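Local coordinates for carboxylase (Deinococcus radiodurans, PDB 5H80), which probably catalyses the ATP-dependent carboxylation of biotin, as the biotin carboxylase domain of a single-chain bacterial carboxylase, at residues L95-P109 and F120-V132. Numbering follows the deposited sequence.
Sequences LLRVAQEHAATHVHP and FARACAQAGLVFV
Leu-129 and Leu-96 meet between two helices packed on the parallel beta sheet of the biotin carboxylase N-terminal domain, where strand 106-108, helix 118-126 and strand 130-131 form a beta-alpha-beta unit. The helical segments 95-101 and 120-126 run roughly parallel, 24° apart, and are bridged by side chains. Leu-96 divides its branches, CD1 against Ala-123 CB and CD2 at 3.7 Å from Leu-129 CD1. That same Leu-129 methyl presses tightly on Ala-99 CB (3.4 Å), while Leu-129 CD2 lies against the Ala-104 carbonyl. Before it, Gly-128, with positive phi, closes the helix as C-prime of a Schellman motif and turns the chain into the edge strand. Val-107 rises from the sheet beneath the helices. With CG1 anti to its own nitrogen (chi1 -180°), that methyl reaches the edge of the Phe-120 ring, 4.0 Å from CZ, and CG2 touches Leu-129 CD1 and Cys-124 SG. Three backbone bonds tie the strands: Val-130 N to Thr-105 O (2.9 Å), Val-107 N to Val-130 O (2.8 Å) and Val-132 N to Val-107 O. A water also donates to Thr-105 O and Gly-128 O. Val-132, just past strand 130-131, packs between strand 106-108 and helix 336-344, touching Leu-341 and Ala-344. His-108 NE2 hydrogen-bonds to Gln-340 OE1 of that helix, so an alanine here would probably leave the glutamine oxygen without this mate and Val-132 without its aromatic neighbour. In a CH-pi contact, Val-132 CG1 sits over one face of the His-108 ring, offset toward the rim, 3.8 Å from CD2.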
loop_
_atom_site.group_PDB
_atom_site.type_symbol
_atom_site.label_atom_id
_atom_site.label_comp_id
_atom_site.label_asym_id
_atom_site.label_seq_id
_atom_site.Cartn_x
_atom_site.Cartn_y
_atom_site.Cartn_z
ATOM N N LEU A 95 12.216 -12.293 -29.913
ATOM C CA LEU A 95 10.978 -12.158 -29.130
ATOM C C LEU A 95 9.783 -12.632 -29.901
ATOM O O LEU A 95 8.955 -13.361 -29.337
ATOM C CB LEU A 95 10.856 -10.651 -28.731
ATOM C CG LEU A 95 11.860 -10.243 -27.770
ATOM C CD1 LEU A 95 11.821 -8.698 -27.769
ATOM C CD2 LEU A 95 11.812 -10.839 -26.367
ATOM N N LEU A 96 9.764 -12.366 -31.206
ATOM C CA LEU A 96 8.694 -12.845 -32.090
ATOM C C LEU A 96 8.686 -14.379 -32.238
ATOM O O LEU A 96 7.605 -14.960 -32.303
ATOM C CB LEU A 96 8.703 -12.152 -33.448
ATOM C CG LEU A 96 8.319 -10.672 -33.311
ATOM C CD1 LEU A 96 8.607 -10.015 -34.651
ATOM C CD2 LEU A 96 6.911 -10.403 -32.815
ATOM N N ARG A 97 9.864 -14.993 -32.150
ATOM C CA ARG A 97 9.950 -16.424 -32.152
ATOM C C ARG A 97 9.378 -16.996 -30.869
ATOM O O ARG A 97 8.614 -17.962 -30.919
ATOM C CB ARG A 97 11.367 -16.893 -32.341
ATOM C CG ARG A 97 11.843 -16.845 -33.761
ATOM C CD ARG A 97 13.127 -17.668 -33.930
ATOM N NE ARG A 97 14.343 -17.023 -33.416
ATOM C CZ ARG A 97 14.933 -15.954 -33.972
ATOM N NH1 ARG A 97 14.453 -15.362 -35.069
ATOM N NH2 ARG A 97 16.039 -15.492 -33.455
ATOM N N VAL A 98 9.751 -16.370 -29.740
ATOM C CA VAL A 98 9.207 -16.786 -28.422
ATOM C C VAL A 98 7.711 -16.721 -28.425
ATOM O O VAL A 98 7.031 -17.644 -27.831
ATOM C CB VAL A 98 9.796 -15.989 -27.201
ATOM C CG1 VAL A 98 9.122 -16.398 -25.865
ATOM C CG2 VAL A 98 11.248 -16.292 -27.055
ATOM N N ALA A 99 7.169 -15.651 -28.994
ATOM C CA ALA A 99 5.744 -15.429 -28.940
ATOM C C ALA A 99 5.015 -16.495 -29.736
ATOM O O ALA A 99 3.970 -17.008 -29.336
ATOM C CB ALA A 99 5.434 -14.069 -29.501
ATOM N N GLN A 100 5.545 -16.779 -30.937
ATOM C CA GLN A 100 4.965 -17.835 -31.811
ATOM C C GLN A 100 4.949 -19.197 -31.166
ATOM O O GLN A 100 3.945 -19.898 -31.236
ATOM C CB GLN A 100 5.819 -17.937 -33.093
ATOM C CG GLN A 100 5.290 -18.936 -34.146
ATOM C CD GLN A 100 6.147 -18.992 -35.411
ATOM O OE1 GLN A 100 5.843 -18.347 -36.418
ATOM N NE2 GLN A 100 7.215 -19.783 -35.367
ATOM N N GLU A 101 6.083 -19.555 -30.562
ATOM C CA GLU A 101 6.406 -20.847 -30.027
ATOM C C GLU A 101 5.627 -21.104 -28.762
ATOM O O GLU A 101 5.349 -22.228 -28.445
ATOM C CB GLU A 101 7.890 -20.898 -29.739
ATOM C CG GLU A 101 8.681 -20.945 -31.033
ATOM C CD GLU A 101 10.163 -21.127 -30.863
ATOM O OE1 GLU A 101 10.588 -21.848 -29.956
ATOM O OE2 GLU A 101 10.925 -20.569 -31.665
ATOM N N HIS A 102 5.278 -20.040 -28.042
ATOM C CA HIS A 102 4.504 -20.172 -26.790
ATOM C C HIS A 102 3.124 -19.613 -26.840
ATOM O O HIS A 102 2.462 -19.466 -25.776
ATOM C CB HIS A 102 5.320 -19.521 -25.644
ATOM C CG HIS A 102 6.603 -20.204 -25.405
ATOM N ND1 HIS A 102 7.686 -20.020 -26.235
ATOM C CD2 HIS A 102 6.957 -21.159 -24.525
ATOM C CE1 HIS A 102 8.676 -20.796 -25.835
ATOM N NE2 HIS A 102 8.256 -21.500 -24.806
ATOM N N ALA A 103 2.576 -19.449 -28.050
ATOM C CA ALA A 103 1.201 -19.061 -28.256
ATOM C C ALA A 103 0.811 -17.790 -27.440
ATOM O O ALA A 103 -0.328 -17.697 -26.946
ATOM C CB ALA A 103 0.265 -20.215 -27.908
ATOM N N ALA A 104 1.691 -16.814 -27.440
ATOM C CA ALA A 104 1.296 -15.464 -26.964
ATOM C C ALA A 104 0.301 -14.768 -27.933
ATOM O O ALA A 104 0.234 -15.117 -29.136
ATOM C CB ALA A 104 2.558 -14.675 -26.727
ATOM N N THR A 105 -0.562 -13.901 -27.365
ATOM C CA THR A 105 -1.571 -13.130 -28.026
ATOM C C THR A 105 -1.286 -11.660 -27.982
ATOM O O THR A 105 -1.811 -10.907 -28.710
ATOM C CB THR A 105 -2.923 -13.493 -27.338
ATOM O OG1 THR A 105 -2.819 -13.180 -25.920
ATOM C CG2 THR A 105 -3.106 -14.972 -27.466
ATOM N N HIS A 106 -0.474 -11.251 -26.985
ATOM C CA HIS A 106 -0.220 -9.867 -26.643
ATOM C C HIS A 106 1.247 -9.758 -26.316
ATOM O O HIS A 106 1.900 -10.689 -25.831
ATOM C CB HIS A 106 -1.082 -9.418 -25.399
ATOM C CG HIS A 106 -2.531 -9.381 -25.686
ATOM N ND1 HIS A 106 -3.253 -10.528 -25.806
ATOM C CD2 HIS A 106 -3.408 -8.362 -25.867
ATOM C CE1 HIS A 106 -4.507 -10.231 -26.086
ATOM N NE2 HIS A 106 -4.623 -8.926 -26.139
ATOM N N VAL A 107 1.828 -8.579 -26.560
ATOM C CA VAL A 107 3.200 -8.245 -26.230
ATOM C C VAL A 107 3.194 -6.931 -25.414
ATOM O O VAL A 107 2.858 -5.849 -25.931
ATOM C CB VAL A 107 4.183 -8.058 -27.459
ATOM C CG1 VAL A 107 5.567 -7.718 -27.000
ATOM C CG2 VAL A 107 4.298 -9.390 -28.183
ATOM N N HIS A 108 3.551 -7.064 -24.122
ATOM C CA HIS A 108 3.848 -5.885 -23.261
ATOM C C HIS A 108 5.379 -5.545 -23.270
ATOM O O HIS A 108 6.269 -6.233 -22.730
ATOM C CB HIS A 108 3.331 -6.028 -21.806
ATOM C CG HIS A 108 3.028 -4.682 -21.165
ATOM N ND1 HIS A 108 3.894 -3.652 -21.309
ATOM C CD2 HIS A 108 2.068 -4.251 -20.309
ATOM C CE1 HIS A 108 3.412 -2.575 -20.690
ATOM N NE2 HIS A 108 2.336 -2.945 -20.020
ATOM N N PRO A 109 5.701 -4.412 -23.936
ATOM C CA PRO A 109 7.096 -4.013 -24.004
ATOM C C PRO A 109 7.703 -3.273 -22.778
ATOM O O PRO A 109 8.913 -2.966 -22.729
ATOM C CB PRO A 109 7.043 -3.079 -25.200
ATOM C CG PRO A 109 5.800 -2.382 -25.036
ATOM C CD PRO A 109 4.829 -3.377 -24.497
ATOM N N PHE A 120 8.833 -2.548 -34.408
ATOM C CA PHE A 120 8.635 -3.713 -33.584
ATOM C C PHE A 120 7.130 -3.862 -33.371
ATOM O O PHE A 120 6.610 -4.955 -33.620
ATOM C CB PHE A 120 9.481 -3.707 -32.315
ATOM C CG PHE A 120 9.161 -4.855 -31.383
ATOM C CD1 PHE A 120 9.453 -6.178 -31.727
ATOM C CD2 PHE A 120 8.473 -4.610 -30.187
ATOM C CE1 PHE A 120 9.120 -7.216 -30.889
ATOM C CE2 PHE A 120 8.128 -5.662 -29.337
ATOM C CZ PHE A 120 8.447 -6.953 -29.682
ATOM N N ALA A 121 6.440 -2.780 -33.011
ATOM C CA ALA A 121 4.991 -2.789 -32.906
ATOM C C ALA A 121 4.288 -3.325 -34.174
ATOM O O ALA A 121 3.451 -4.144 -34.090
ATOM C CB ALA A 121 4.446 -1.436 -32.506
ATOM N N ARG A 122 4.700 -2.832 -35.335
ATOM C CA ARG A 122 4.249 -3.285 -36.652
ATOM C C ARG A 122 4.446 -4.751 -36.825
ATOM O O ARG A 122 3.489 -5.428 -37.220
ATOM C CB ARG A 122 4.878 -2.425 -37.742
ATOM C CG ARG A 122 4.235 -1.054 -37.913
ATOM C CD ARG A 122 4.692 -0.371 -39.229
ATOM N NE ARG A 122 5.961 0.308 -38.975
ATOM C CZ ARG A 122 6.064 1.599 -38.637
ATOM N NH1 ARG A 122 5.000 2.411 -38.633
ATOM N NH2 ARG A 122 7.241 2.094 -38.370
ATOM N N ALA A 123 5.609 -5.255 -36.453
ATOM C CA ALA A 123 5.928 -6.642 -36.606
ATOM C C ALA A 123 5.090 -7.524 -35.673
ATOM O O ALA A 123 4.555 -8.549 -36.080
ATOM C CB ALA A 123 7.368 -6.889 -36.413
ATOM N N CYS A 124 4.864 -7.046 -34.431
ATOM C CA CYS A 124 3.864 -7.705 -33.585
ATOM C C CYS A 124 2.498 -7.881 -34.283
ATOM O O CYS A 124 2.010 -9.097 -34.404
ATOM C CB CYS A 124 3.779 -6.939 -32.221
ATOM S SG CYS A 124 5.201 -7.041 -31.122
ATOM N N ALA A 125 1.900 -6.755 -34.726
ATOM C CA ALA A 125 0.652 -6.620 -35.432
ATOM C C ALA A 125 0.606 -7.670 -36.604
ATOM O O ALA A 125 -0.271 -8.531 -36.683
ATOM C CB ALA A 125 0.497 -5.209 -35.930
ATOM N N GLN A 126 1.655 -7.609 -37.403
ATOM C CA GLN A 126 1.834 -8.595 -38.526
ATOM C C GLN A 126 1.774 -10.104 -38.148
ATOM O O GLN A 126 1.196 -10.932 -38.904
ATOM C CB GLN A 126 3.160 -8.278 -39.254
ATOM C CG GLN A 126 2.973 -7.164 -40.263
ATOM C CD GLN A 126 2.136 -7.684 -41.439
ATOM O OE1 GLN A 126 2.290 -8.833 -41.831
ATOM N NE2 GLN A 126 1.231 -6.859 -41.969
ATOM N N ALA A 127 2.354 -10.461 -36.993
ATOM C CA ALA A 127 2.397 -11.774 -36.467
ATOM C C ALA A 127 1.147 -12.200 -35.632
ATOM O O ALA A 127 1.224 -13.186 -34.952
ATOM C CB ALA A 127 3.678 -11.997 -35.656
ATOM N N GLY A 128 0.076 -11.405 -35.631
ATOM C CA GLY A 128 -1.116 -11.719 -34.858
ATOM C C GLY A 128 -0.960 -11.462 -33.392
ATOM O O GLY A 128 -1.613 -12.128 -32.606
ATOM N N LEU A 129 -0.103 -10.520 -33.021
ATOM C CA LEU A 129 0.147 -10.194 -31.602
ATOM C C LEU A 129 -0.330 -8.767 -31.346
ATOM O O LEU A 129 0.007 -7.844 -32.091
ATOM C CB LEU A 129 1.623 -10.212 -31.270
ATOM C CG LEU A 129 2.353 -11.523 -31.497
ATOM C CD1 LEU A 129 3.835 -11.644 -31.198
ATOM C CD2 LEU A 129 1.597 -12.593 -30.692
ATOM N N VAL A 130 -1.076 -8.543 -30.266
ATOM C CA VAL A 130 -1.395 -7.146 -29.912
ATOM C C VAL A 130 -0.276 -6.509 -29.054
ATOM O O VAL A 130 -0.003 -6.923 -27.963
ATOM C CB VAL A 130 -2.781 -7.033 -29.207
ATOM C CG1 VAL A 130 -2.920 -5.624 -28.597
ATOM C CG2 VAL A 130 -3.902 -7.445 -30.171
ATOM N N PHE A 131 0.376 -5.481 -29.568
ATOM C CA PHE A 131 1.300 -4.631 -28.852
ATOM C C PHE A 131 0.562 -3.765 -27.834
ATOM O O PHE A 131 -0.398 -3.011 -28.198
ATOM C CB PHE A 131 1.945 -3.695 -29.911
ATOM C CG PHE A 131 3.087 -2.898 -29.400
ATOM C CD1 PHE A 131 4.377 -3.410 -29.222
ATOM C CD2 PHE A 131 2.847 -1.578 -28.989
ATOM C CE1 PHE A 131 5.426 -2.654 -28.759
ATOM C CE2 PHE A 131 3.882 -0.804 -28.560
ATOM C CZ PHE A 131 5.192 -1.301 -28.452
ATOM N N VAL A 132 1.053 -3.853 -26.581
ATOM C CA VAL A 132 0.469 -3.082 -25.460
ATOM C C VAL A 132 1.029 -1.663 -25.501
ATOM O O VAL A 132 2.036 -1.429 -24.869
ATOM C CB VAL A 132 0.589 -3.710 -24.128
ATOM C CG1 VAL A 132 -0.144 -2.840 -23.068
ATOM C CG2 VAL A 132 0.219 -5.195 -24.059
HETATM O O HOH W 1 -3.891 -11.307 -30.416
#